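Local coordinates for glycosyl transferase family 8 (Streptococcus pneumoniae, PDB 5GVV), which transfers galactose from UDP-galactose to the terminal glucose of the already glycosylated serine-rich repeat protein PsrP, with manganese bound beside the nucleotide, at residues A[4-9]-A[32-37]; A[101-106]-A[116-121]; A[338-343]-A[365-370]. All coordinates share one frame; numbering follows the deposited sequence.

Contact 1. Residues A[4-9]-A[32-37]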
loop_
_atom_site.group_PDB
_atom_site.type_symbol
_atom_site.label_atom_id
_atom_site.label_comp_id
_atom_site.label_asym_id
_atom_site.label_seq_id
_atom_site.Cartn_x
_atom_site.Cartn_y
_atom_site.Cartn_z
ATOM N N THR A 4 -9.004 -0.847 30.760
ATOM C CA THR A 4 -9.527 -2.011 30.044
ATOM C C THR A 4 -9.435 -1.824 28.525
ATOM O O THR A 4 -9.453 -0.694 28.035
ATOM C CB THR A 4 -10.995 -2.278 30.435
ATOM O OG1 THR A 4 -11.173 -2.027 31.836
ATOM C CG2 THR A 4 -11.386 -3.716 30.130
ATOM N N LYS A 5 -9.338 -2.932 27.789
ATOM C CA LYS A 5 -9.249 -2.888 26.327
ATOM C C LYS A 5 -10.618 -2.792 25.652
ATOM O O LYS A 5 -11.590 -3.415 26.094
ATOM C CB LYS A 5 -8.516 -4.116 25.786
ATOM C CG LYS A 5 -7.016 -4.154 26.048
ATOM C CD LYS A 5 -6.390 -5.317 25.278
ATOM C CE LYS A 5 -4.903 -5.451 25.546
ATOM N NZ LYS A 5 -4.611 -5.874 26.944
ATOM N N ARG A 6 -10.683 -2.015 24.575
ATOM C CA ARG A 6 -11.906 -1.885 23.790
ATOM C C ARG A 6 -11.779 -2.685 22.490
ATOM O O ARG A 6 -10.863 -2.456 21.701
ATOM C CB ARG A 6 -12.209 -0.410 23.491
ATOM C CG ARG A 6 -12.656 0.409 24.707
ATOM C CD ARG A 6 -11.481 0.886 25.568
ATOM N NE ARG A 6 -10.585 1.774 24.830
ATOM C CZ ARG A 6 -10.774 3.086 24.699
ATOM N NH1 ARG A 6 -9.912 3.820 24.010
ATOM N NH2 ARG A 6 -11.835 3.669 25.245
ATOM N N ALA A 7 -12.697 -3.623 22.272
ATOM C CA ALA A 7 -12.628 -4.521 21.114
ATOM C C ALA A 7 -13.176 -3.906 19.820
ATOM O O ALA A 7 -14.305 -3.397 19.783
ATOM C CB ALA A 7 -13.342 -5.826 21.419
ATOM N N VAL A 8 -12.372 -3.976 18.759
ATOM C CA VAL A 8 -12.718 -3.403 17.459
ATOM C C VAL A 8 -12.357 -4.402 16.362
ATOM O O VAL A 8 -11.308 -5.046 16.432
ATOM C CB VAL A 8 -11.947 -2.090 17.213
ATOM C CG1 VAL A 8 -12.268 -1.518 15.830
ATOM C CG2 VAL A 8 -12.266 -1.069 18.293
ATOM N N VAL A 9 -13.217 -4.547 15.356
ATOM C CA VAL A 9 -12.927 -5.503 14.284
ATOM C C VAL A 9 -13.001 -4.872 12.890
ATOM O O VAL A 9 -13.957 -4.157 12.569
ATOM C CB VAL A 9 -13.811 -6.784 14.390
ATOM C CG1 VAL A 9 -15.287 -6.435 14.435
ATOM C CG2 VAL A 9 -13.519 -7.733 13.245
ATOM N N SER A 32 -6.806 4.932 22.559
ATOM C CA SER A 32 -5.833 3.954 23.046
ATOM C C SER A 32 -6.533 2.715 23.601
ATOM O O SER A 32 -7.767 2.636 23.601
ATOM C CB SER A 32 -4.938 4.576 24.119
ATOM O OG SER A 32 -5.706 5.104 25.191
ATOM N N HIS A 33 -5.739 1.750 24.063
ATOM C CA HIS A 33 -6.248 0.517 24.663
ATOM C C HIS A 33 -7.245 -0.214 23.774
ATOM O O HIS A 33 -8.372 -0.507 24.191
ATOM C CB HIS A 33 -6.873 0.802 26.031
ATOM C CG HIS A 33 -5.915 1.387 27.020
ATOM N ND1 HIS A 33 -5.576 2.723 27.029
ATOM C CD2 HIS A 33 -5.222 0.817 28.035
ATOM C CE1 HIS A 33 -4.717 2.951 28.006
ATOM N NE2 HIS A 33 -4.481 1.810 28.628
ATOM N N LEU A 34 -6.827 -0.516 22.550
ATOM C CA LEU A 34 -7.721 -1.166 21.600
ATOM C C LEU A 34 -7.296 -2.603 21.308
ATOM O O LEU A 34 -6.142 -2.861 20.948
ATOM C CB LEU A 34 -7.773 -0.364 20.299
ATOM C CG LEU A 34 -8.037 1.132 20.439
ATOM C CD1 LEU A 34 -7.814 1.817 19.109
ATOM C CD2 LEU A 34 -9.447 1.393 20.926
ATOM N N LYS A 35 -8.225 -3.537 21.473
ATOM C CA LYS A 35 -7.994 -4.897 21.021
ATOM C C LYS A 35 -8.610 -5.007 19.637
ATOM O O LYS A 35 -9.834 -5.098 19.492
ATOM C CB LYS A 35 -8.621 -5.908 21.977
ATOM C CG LYS A 35 -8.326 -7.357 21.619
ATOM C CD LYS A 35 -8.858 -8.284 22.694
ATOM C CE LYS A 35 -8.606 -9.743 22.362
ATOM N NZ LYS A 35 -9.267 -10.609 23.382
ATOM N N ILE A 36 -7.756 -4.966 18.620
ATOM C CA ILE A 36 -8.215 -4.950 17.237
ATOM C C ILE A 36 -8.132 -6.330 16.587
ATOM O O ILE A 36 -7.060 -6.935 16.520
ATOM C CB ILE A 36 -7.399 -3.944 16.397
ATOM C CG1 ILE A 36 -7.643 -2.515 16.896
ATOM C CG2 ILE A 36 -7.768 -4.054 14.927
ATOM C CD1 ILE A 36 -6.797 -1.470 16.208
ATOM N N TYR A 37 -9.270 -6.817 16.101
ATOM C CA TYR A 37 -9.296 -8.031 15.293
ATOM C C TYR A 37 -9.274 -7.623 13.824
ATOM O O TYR A 37 -9.922 -6.646 13.442
ATOM C CB TYR A 37 -10.567 -8.839 15.566
ATOM C CG TYR A 37 -10.713 -9.376 16.975
ATOM C CD1 TYR A 37 -10.468 -10.716 17.251
ATOM C CD2 TYR A 37 -11.126 -8.557 18.022
ATOM C CE1 TYR A 37 -10.612 -11.224 18.529
ATOM C CE2 TYR A 37 -11.276 -9.063 19.314
ATOM C CZ TYR A 37 -11.014 -10.398 19.556
ATOM O OH TYR A 37 -11.153 -10.919 20.831
#
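R6 and the backbone of S32 and H33 meet where two parallel strands begin, and the arginine side chain turns back to grip the segment 32-37. Its CB lies 3.9 Å from H33 O with L34 CD2 a little farther, CD is 3.7 Å from the same oxygen, and the bends at chi2 (82°) and chi3 (62°) turn the edge of the guanidinium toward the two carbonyl oxygens. NE then donates to H33 O at 3.2 Å from above that carbonyl's plane, although the oxygen stays close to the guanidinium plane; a second, weak bond runs from NE to S32 O. CZ is 3.2 Å from S32 O, and NH1 donates to S32 O as well, though the modelled 2.5 Å is too short to be taken literally. H33 O is therefore held twice, since R6 N also reaches it at 2.8 Å, nearly straight and in the carbonyl plane.

Beyond this point the pairing is regular: K35 N donates to R6 O, V8 N to K35 O, and Y37 N to V8 O at 2.7 Å. L34, I36 and V8 share the face covered by helix 17-30, with L27 touching all three. On the other face V9 CG2 packs on Y37 CB at 3.9 Å, while the extended K35 chain carries NZ to a salt bridge with E99, which also bonds Y37 OH. Strand segments 6-9 and 34-37 run parallel, inclined at 24°. Strands 6-11 and 34-40, joined through helix 17-30, form the opening beta-alpha-beta unit of the Rossmann-like GT-A fold.

Contact 2. Residues A[101-106]-A[116-121]. With MN (manganese (II) ion), chain C; UDP (uridine-5'-diphosphate), chain D.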
loop_
_atom_site.group_PDB
_atom_site.type_symbol
_atom_site.label_atom_id
_atom_site.label_comp_id
_atom_site.label_asym_id
_atom_site.label_seq_id
_atom_site.Cartn_x
_atom_site.Cartn_y
_atom_site.Cartn_z
ATOM N N LYS A 101 -19.128 -7.578 23.567
ATOM C CA LYS A 101 -19.436 -6.444 22.688
ATOM C C LYS A 101 -18.215 -6.029 21.868
ATOM O O LYS A 101 -17.084 -6.047 22.367
ATOM C CB LYS A 101 -19.979 -5.251 23.485
ATOM C CG LYS A 101 -20.280 -4.019 22.636
ATOM C CD LYS A 101 -21.125 -2.988 23.377
ATOM C CE LYS A 101 -20.445 -2.479 24.637
ATOM N NZ LYS A 101 -21.131 -1.266 25.182
ATOM N N VAL A 102 -18.448 -5.672 20.607
ATOM C CA VAL A 102 -17.366 -5.284 19.711
ATOM C C VAL A 102 -17.851 -4.272 18.663
ATOM O O VAL A 102 -19.016 -4.296 18.251
ATOM C CB VAL A 102 -16.724 -6.532 19.043
ATOM C CG1 VAL A 102 -17.749 -7.297 18.227
ATOM C CG2 VAL A 102 -15.519 -6.146 18.186
ATOM N N LEU A 103 -16.970 -3.364 18.258
ATOM C CA LEU A 103 -17.294 -2.396 17.212
ATOM C C LEU A 103 -16.696 -2.821 15.875
ATOM O O LEU A 103 -15.471 -2.827 15.717
ATOM C CB LEU A 103 -16.756 -1.014 17.583
ATOM C CG LEU A 103 -16.927 0.073 16.518
ATOM C CD1 LEU A 103 -18.412 0.358 16.282
ATOM C CD2 LEU A 103 -16.188 1.339 16.916
ATOM N N TYR A 104 -17.548 -3.183 14.916
ATOM C CA TYR A 104 -17.070 -3.432 13.557
ATOM C C TYR A 104 -16.920 -2.127 12.774
ATOM O O TYR A 104 -17.765 -1.234 12.870
ATOM C CB TYR A 104 -17.989 -4.390 12.781
ATOM C CG TYR A 104 -17.675 -4.370 11.303
ATOM C CD1 TYR A 104 -16.608 -5.100 10.793
ATOM C CD2 TYR A 104 -18.407 -3.577 10.424
ATOM C CE1 TYR A 104 -16.291 -5.060 9.443
ATOM C CE2 TYR A 104 -18.098 -3.528 9.076
ATOM C CZ TYR A 104 -17.040 -4.272 8.592
ATOM O OH TYR A 104 -16.734 -4.223 7.246
ATOM N N LEU A 105 -15.852 -2.021 11.991
ATOM C CA LEU A 105 -15.679 -0.854 11.127
ATOM C C LEU A 105 -15.286 -1.255 9.711
ATOM O O LEU A 105 -14.424 -2.118 9.519
ATOM C CB LEU A 105 -14.615 0.091 11.691
ATOM C CG LEU A 105 -14.827 0.709 13.071
ATOM C CD1 LEU A 105 -13.577 1.440 13.535
ATOM C CD2 LEU A 105 -16.014 1.651 13.075
ATOM N N ASP A 106 -15.913 -0.622 8.722
ATOM C CA ASP A 106 -15.429 -0.695 7.346
ATOM C C ASP A 106 -14.022 -0.092 7.316
ATOM O O ASP A 106 -13.594 0.544 8.283
ATOM C CB ASP A 106 -16.346 0.109 6.426
ATOM C CG ASP A 106 -17.380 -0.750 5.706
ATOM O OD1 ASP A 106 -17.584 -1.920 6.099
ATOM O OD2 ASP A 106 -18.005 -0.236 4.749
ATOM N N THR A 116 -15.243 7.118 22.845
ATOM C CA THR A 116 -15.651 6.603 24.162
ATOM C C THR A 116 -17.164 6.382 24.300
ATOM O O THR A 116 -17.603 5.304 24.715
ATOM C CB THR A 116 -15.167 7.522 25.306
ATOM O OG1 THR A 116 -13.734 7.534 25.345
ATOM C CG2 THR A 116 -15.690 7.032 26.643
ATOM N N ASP A 117 -17.945 7.399 23.940
ATOM C CA ASP A 117 -19.406 7.344 24.019
ATOM C C ASP A 117 -19.982 6.205 23.179
ATOM O O ASP A 117 -21.010 5.621 23.528
ATOM C CB ASP A 117 -20.020 8.671 23.552
ATOM C CG ASP A 117 -19.652 9.839 24.449
ATOM O OD1 ASP A 117 -19.320 9.598 25.628
ATOM O OD2 ASP A 117 -19.710 10.999 23.976
ATOM N N LEU A 118 -19.324 5.905 22.062
ATOM C CA LEU A 118 -19.748 4.820 21.182
ATOM C C LEU A 118 -19.386 3.461 21.776
ATOM O O LEU A 118 -20.190 2.523 21.737
ATOM C CB LEU A 118 -19.118 4.976 19.794
ATOM C CG LEU A 118 -19.324 3.823 18.811
ATOM C CD1 LEU A 118 -20.800 3.547 18.608
ATOM C CD2 LEU A 118 -18.644 4.104 17.475
ATOM N N PHE A 119 -18.179 3.363 22.327
ATOM C CA PHE A 119 -17.712 2.141 22.975
ATOM C C PHE A 119 -18.614 1.766 24.155
ATOM O O PHE A 119 -18.833 0.584 24.436
ATOM C CB PHE A 119 -16.284 2.340 23.493
ATOM C CG PHE A 119 -15.228 2.358 22.417
ATOM C CD1 PHE A 119 -15.227 1.407 21.402
ATOM C CD2 PHE A 119 -14.225 3.316 22.437
ATOM C CE1 PHE A 119 -14.242 1.421 20.413
ATOM C CE2 PHE A 119 -13.237 3.339 21.458
ATOM C CZ PHE A 119 -13.248 2.390 20.444
ATOM N N GLU A 120 -19.127 2.784 24.842
ATOM C CA GLU A 120 -19.853 2.585 26.094
ATOM C C GLU A 120 -21.366 2.534 25.923
ATOM O O GLU A 120 -22.099 2.489 26.912
ATOM C CB GLU A 120 -19.520 3.703 27.083
ATOM C CG GLU A 120 -18.108 3.668 27.646
ATOM C CD GLU A 120 -17.820 4.863 28.538
ATOM O OE1 GLU A 120 -18.673 5.776 28.601
ATOM O OE2 GLU A 120 -16.743 4.890 29.171
ATOM N N LEU A 121 -21.838 2.568 24.681
ATOM C CA LEU A 121 -23.275 2.531 24.434
ATOM C C LEU A 121 -23.858 1.218 24.940
ATOM O O LEU A 121 -23.262 0.156 24.748
ATOM C CB LEU A 121 -23.580 2.716 22.945
ATOM C CG LEU A 121 -25.061 2.662 22.564
ATOM C CD1 LEU A 121 -25.846 3.728 23.307
ATOM C CD2 LEU A 121 -25.253 2.813 21.071
HETATM MN MN MN C . -17.495 1.299 3.464
HETATM N N1 UDP D . -13.213 -4.608 1.007
HETATM C C2 UDP D . -11.958 -5.161 0.843
HETATM N N3 UDP D . -11.329 -5.130 -0.388
HETATM C C4 UDP D . -11.959 -4.544 -1.468
HETATM C C5 UDP D . -13.225 -3.983 -1.299
HETATM C C6 UDP D . -13.890 -4.126 -0.082
HETATM O O2 UDP D . -11.400 -5.683 1.803
HETATM O O4 UDP D . -11.395 -4.513 -2.566
HETATM C "C1'" UDP D . -13.853 -4.658 2.340
HETATM C "C2'" UDP D . -13.495 -3.403 3.121
HETATM O "O2'" UDP D . -13.383 -3.695 4.496
HETATM C "C3'" UDP D . -14.690 -2.503 2.909
HETATM C "C4'" UDP D . -15.830 -3.509 2.805
HETATM O "O4'" UDP D . -15.266 -4.668 2.215
HETATM O "O3'" UDP D . -14.851 -1.610 3.990
HETATM C "C5'" UDP D . -17.001 -2.989 1.976
HETATM O "O5'" UDP D . -16.492 -2.204 0.919
HETATM P PA UDP D . -16.964 -0.675 0.796
HETATM O O1A UDP D . -16.559 -0.009 2.050
HETATM O O2A UDP D . -16.359 -0.035 -0.395
HETATM O O3A UDP D . -18.574 -0.731 0.652
HETATM P PB UDP D . -19.536 0.522 0.994
HETATM O O1B UDP D . -20.944 0.073 1.088
HETATM O O2B UDP D . -19.429 1.501 -0.112
HETATM O O3B UDP D . -19.116 1.150 2.270
#
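Strand 101-105 runs past the short helix 116-119 without backbone pairing, the nearest CA atoms being those of L103 and F119, 7.3 Å apart. This is the central strand of the GT-A fold that ends in the DxD motif, D106 and D108, and the chain returns from the motif to lay the helix against the strand's beginning.

K101 makes the polar link. With CG anti to the backbone N (chi1 178°), the chain leaves the strand toward the helix, and a bend at chi3 delivers the ammonium to two carbonyls just where helical geometry gives out. NZ donates to F119 O at 3.0 Å and to L121 O at 2.6 Å, in each case somewhat tilted from the carbonyl plane. One cation thus bridges the carbonyl of the last helical residue, F119, and that of L121 in the loop just after it; the carbonyl end of this short helix may favour a positive charge slightly.

Beside it the contact is apolar. L103 CD2 touches L118 CD2 at 3.7 Å and F119 CE1 at 4.0 Å, its side chain crossing both at about a right angle; L118 also reaches L192 of the strand beyond.

At the far end of the strand D106 divides its carboxylate between two tasks. OD2 binds the manganese ion, which D108 and H227 also ligate and which UDP meets through O1A and O3B, while OD1 accepts a 2.7 Å hydrogen bond from Y104 OH.

Contact 3. Residues A[338-343]-A[365-370]; sequences QIVIAS and YKKPMI
The Y365 ring carries I341 on one face: CG1 stands 3.5 Å from the ring centroid and only 8° off the ring normal, a nearly perpendicular CH-pi contact. CD1 continues outward over the hydroxyl-bearing end, 3.6 Å from CZ, and the ring's OH is hydrogen-bonded to E337, one turn back along the same helix as I341. Aromatic face and phenol oxygen therefore both engage helix 333-342.

K367 supplies the polar half. A turn at chi2 (-67°) swings its chain across the end of the helix, where CE passes 3.4 Å from V340 O. NZ donates to S343 O at 2.7 Å, nearly along the C=O axis, and to I341 O at 3.1 Å from above the carbonyl plane. The lysine thus ties I341 O in the last turn to S343 O just past the helix end, and S343 OG separately donates to I339 O.

Both side chains flank the end of helix 356-364, where K366, with positive phi, is the C-prime residue of a Schellman motif; the chain then continues into strand 369-372. Here, then, are the ends of two consecutive helices packed beside the parallel sheet of an alpha/beta domain, well away from the nucleotide site.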
loop_
_atom_site.group_PDB
_atom_site.type_symbol
_atom_site.label_atom_id
_atom_site.label_comp_id
_atom_site.label_asym_id
_atom_site.label_seq_id
_atom_site.Cartn_x
_atom_site.Cartn_y
_atom_site.Cartn_z
ATOM N N GLN A 338 19.155 -24.461 2.368
ATOM C CA GLN A 338 19.615 -23.234 3.013
ATOM C C GLN A 338 18.886 -22.989 4.332
ATOM O O GLN A 338 19.468 -22.460 5.282
ATOM C CB GLN A 338 19.453 -22.028 2.081
ATOM C CG GLN A 338 20.332 -22.087 0.830
ATOM C CD GLN A 338 21.791 -22.351 1.161
ATOM O OE1 GLN A 338 22.388 -21.650 1.977
ATOM N NE2 GLN A 338 22.368 -23.376 0.541
ATOM N N ILE A 339 17.612 -23.369 4.385
ATOM C CA ILE A 339 16.832 -23.250 5.617
ATOM C C ILE A 339 17.356 -24.219 6.680
ATOM O O ILE A 339 17.449 -23.865 7.857
ATOM C CB ILE A 339 15.321 -23.479 5.364
ATOM C CG1 ILE A 339 14.783 -22.404 4.416
ATOM C CG2 ILE A 339 14.529 -23.459 6.676
ATOM C CD1 ILE A 339 13.339 -22.608 3.973
ATOM N N VAL A 340 17.709 -25.432 6.264
ATOM C CA VAL A 340 18.259 -26.419 7.192
ATOM C C VAL A 340 19.567 -25.925 7.818
ATOM O O VAL A 340 19.734 -25.978 9.038
ATOM C CB VAL A 340 18.473 -27.790 6.515
ATOM C CG1 VAL A 340 19.134 -28.763 7.483
ATOM C CG2 VAL A 340 17.138 -28.358 6.044
ATOM N N ILE A 341 20.482 -25.433 6.986
ATOM C CA ILE A 341 21.737 -24.852 7.466
ATOM C C ILE A 341 21.484 -23.767 8.515
ATOM O O ILE A 341 22.223 -23.643 9.492
ATOM C CB ILE A 341 22.550 -24.250 6.296
ATOM C CG1 ILE A 341 22.972 -25.344 5.312
ATOM C CG2 ILE A 341 23.774 -23.494 6.800
ATOM C CD1 ILE A 341 23.678 -24.803 4.077
ATOM N N ALA A 342 20.421 -22.997 8.314
ATOM C CA ALA A 342 20.081 -21.891 9.204
ATOM C C ALA A 342 19.310 -22.313 10.460
ATOM O O ALA A 342 19.102 -21.498 11.365
ATOM C CB ALA A 342 19.302 -20.840 8.438
ATOM N N SER A 343 18.880 -23.571 10.523
ATOM C CA SER A 343 18.054 -24.021 11.645
ATOM C C SER A 343 18.873 -24.652 12.770
ATOM O O SER A 343 20.038 -25.004 12.575
ATOM C CB SER A 343 16.978 -24.988 11.157
ATOM O OG SER A 343 16.176 -24.379 10.162
ATOM N N TYR A 365 25.089 -31.204 8.040
ATOM C CA TYR A 365 25.273 -29.967 8.790
ATOM C C TYR A 365 25.165 -30.176 10.310
ATOM O O TYR A 365 25.045 -29.218 11.079
ATOM C CB TYR A 365 24.316 -28.889 8.265
ATOM C CG TYR A 365 24.500 -28.628 6.775
ATOM C CD1 TYR A 365 25.648 -28.012 6.297
ATOM C CD2 TYR A 365 23.530 -29.009 5.851
ATOM C CE1 TYR A 365 25.830 -27.778 4.942
ATOM C CE2 TYR A 365 23.698 -28.778 4.494
ATOM C CZ TYR A 365 24.852 -28.164 4.046
ATOM O OH TYR A 365 25.024 -27.930 2.698
ATOM N N LYS A 366 25.237 -31.441 10.723
ATOM C CA LYS A 366 25.257 -31.825 12.139
ATOM C C LYS A 366 24.100 -31.263 12.954
ATOM O O LYS A 366 24.313 -30.724 14.043
ATOM C CB LYS A 366 26.573 -31.418 12.809
ATOM C CG LYS A 366 27.698 -32.436 12.688
ATOM C CD LYS A 366 28.554 -32.152 11.473
ATOM C CE LYS A 366 29.044 -30.711 11.475
ATOM N NZ LYS A 366 29.614 -30.294 10.160
ATOM N N LYS A 367 22.880 -31.400 12.441
ATOM C CA LYS A 367 21.708 -30.885 13.140
ATOM C C LYS A 367 21.045 -31.994 13.953
ATOM O O LYS A 367 20.894 -33.116 13.465
ATOM C CB LYS A 367 20.712 -30.298 12.139
ATOM C CG LYS A 367 21.304 -29.221 11.223
ATOM C CD LYS A 367 21.674 -27.957 11.996
ATOM C CE LYS A 367 22.270 -26.898 11.074
ATOM N NZ LYS A 367 22.521 -25.618 11.801
ATOM N N PRO A 368 20.667 -31.687 15.206
ATOM C CA PRO A 368 19.890 -32.628 16.020
ATOM C C PRO A 368 18.517 -32.797 15.401
ATOM O O PRO A 368 18.030 -31.863 14.754
ATOM C CB PRO A 368 19.753 -31.898 17.359
ATOM C CG PRO A 368 19.879 -30.445 17.016
ATOM C CD PRO A 368 20.894 -30.409 15.904
HETATM N N MSE A 369 17.909 -33.964 15.585
HETATM C CA MSE A 369 16.602 -34.243 15.005
HETATM C C MSE A 369 15.768 -35.066 15.982
HETATM O O MSE A 369 16.261 -36.020 16.580
HETATM C CB MSE A 369 16.764 -34.983 13.672
HETATM C CG MSE A 369 15.465 -35.437 13.029
HETATM SE SE MSE A 369 15.795 -36.193 11.269
HETATM C CE MSE A 369 17.082 -37.579 11.759
ATOM N N ILE A 370 14.509 -34.682 16.165
ATOM C CA ILE A 370 13.624 -35.425 17.057
ATOM C C ILE A 370 12.322 -35.743 16.331
ATOM O O ILE A 370 12.038 -35.172 15.274
ATOM C CB ILE A 370 13.345 -34.658 18.363
ATOM C CG1 ILE A 370 12.610 -33.346 18.076
ATOM C CG2 ILE A 370 14.658 -34.386 19.102
ATOM C CD1 ILE A 370 12.253 -32.561 19.326
#

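In the fold
Along the chain the three contacts follow in series, and they divide between two sheets. Contacts 1 and 2, with centres 9 Å apart, share the mixed seven-stranded sheet of the glycosyltransferase family 8 region: strand 6-11 lies between 34-40 and 101-105, and V9 N to L103 O and V9 O to L105 N, both 2.9 Å, are probable hydrogen bonds joining them. That sheet leads to the nucleotide and manganese. Contact 3 lies beside the separate parallel six-stranded sheet near the C-terminus and touches neither of the others (nearest atoms about 29 Å from contact 1 and 35 Å from contact 2), so the sheet bearing the nucleotide site and the C-terminal alpha/beta region are separate parts of the chain.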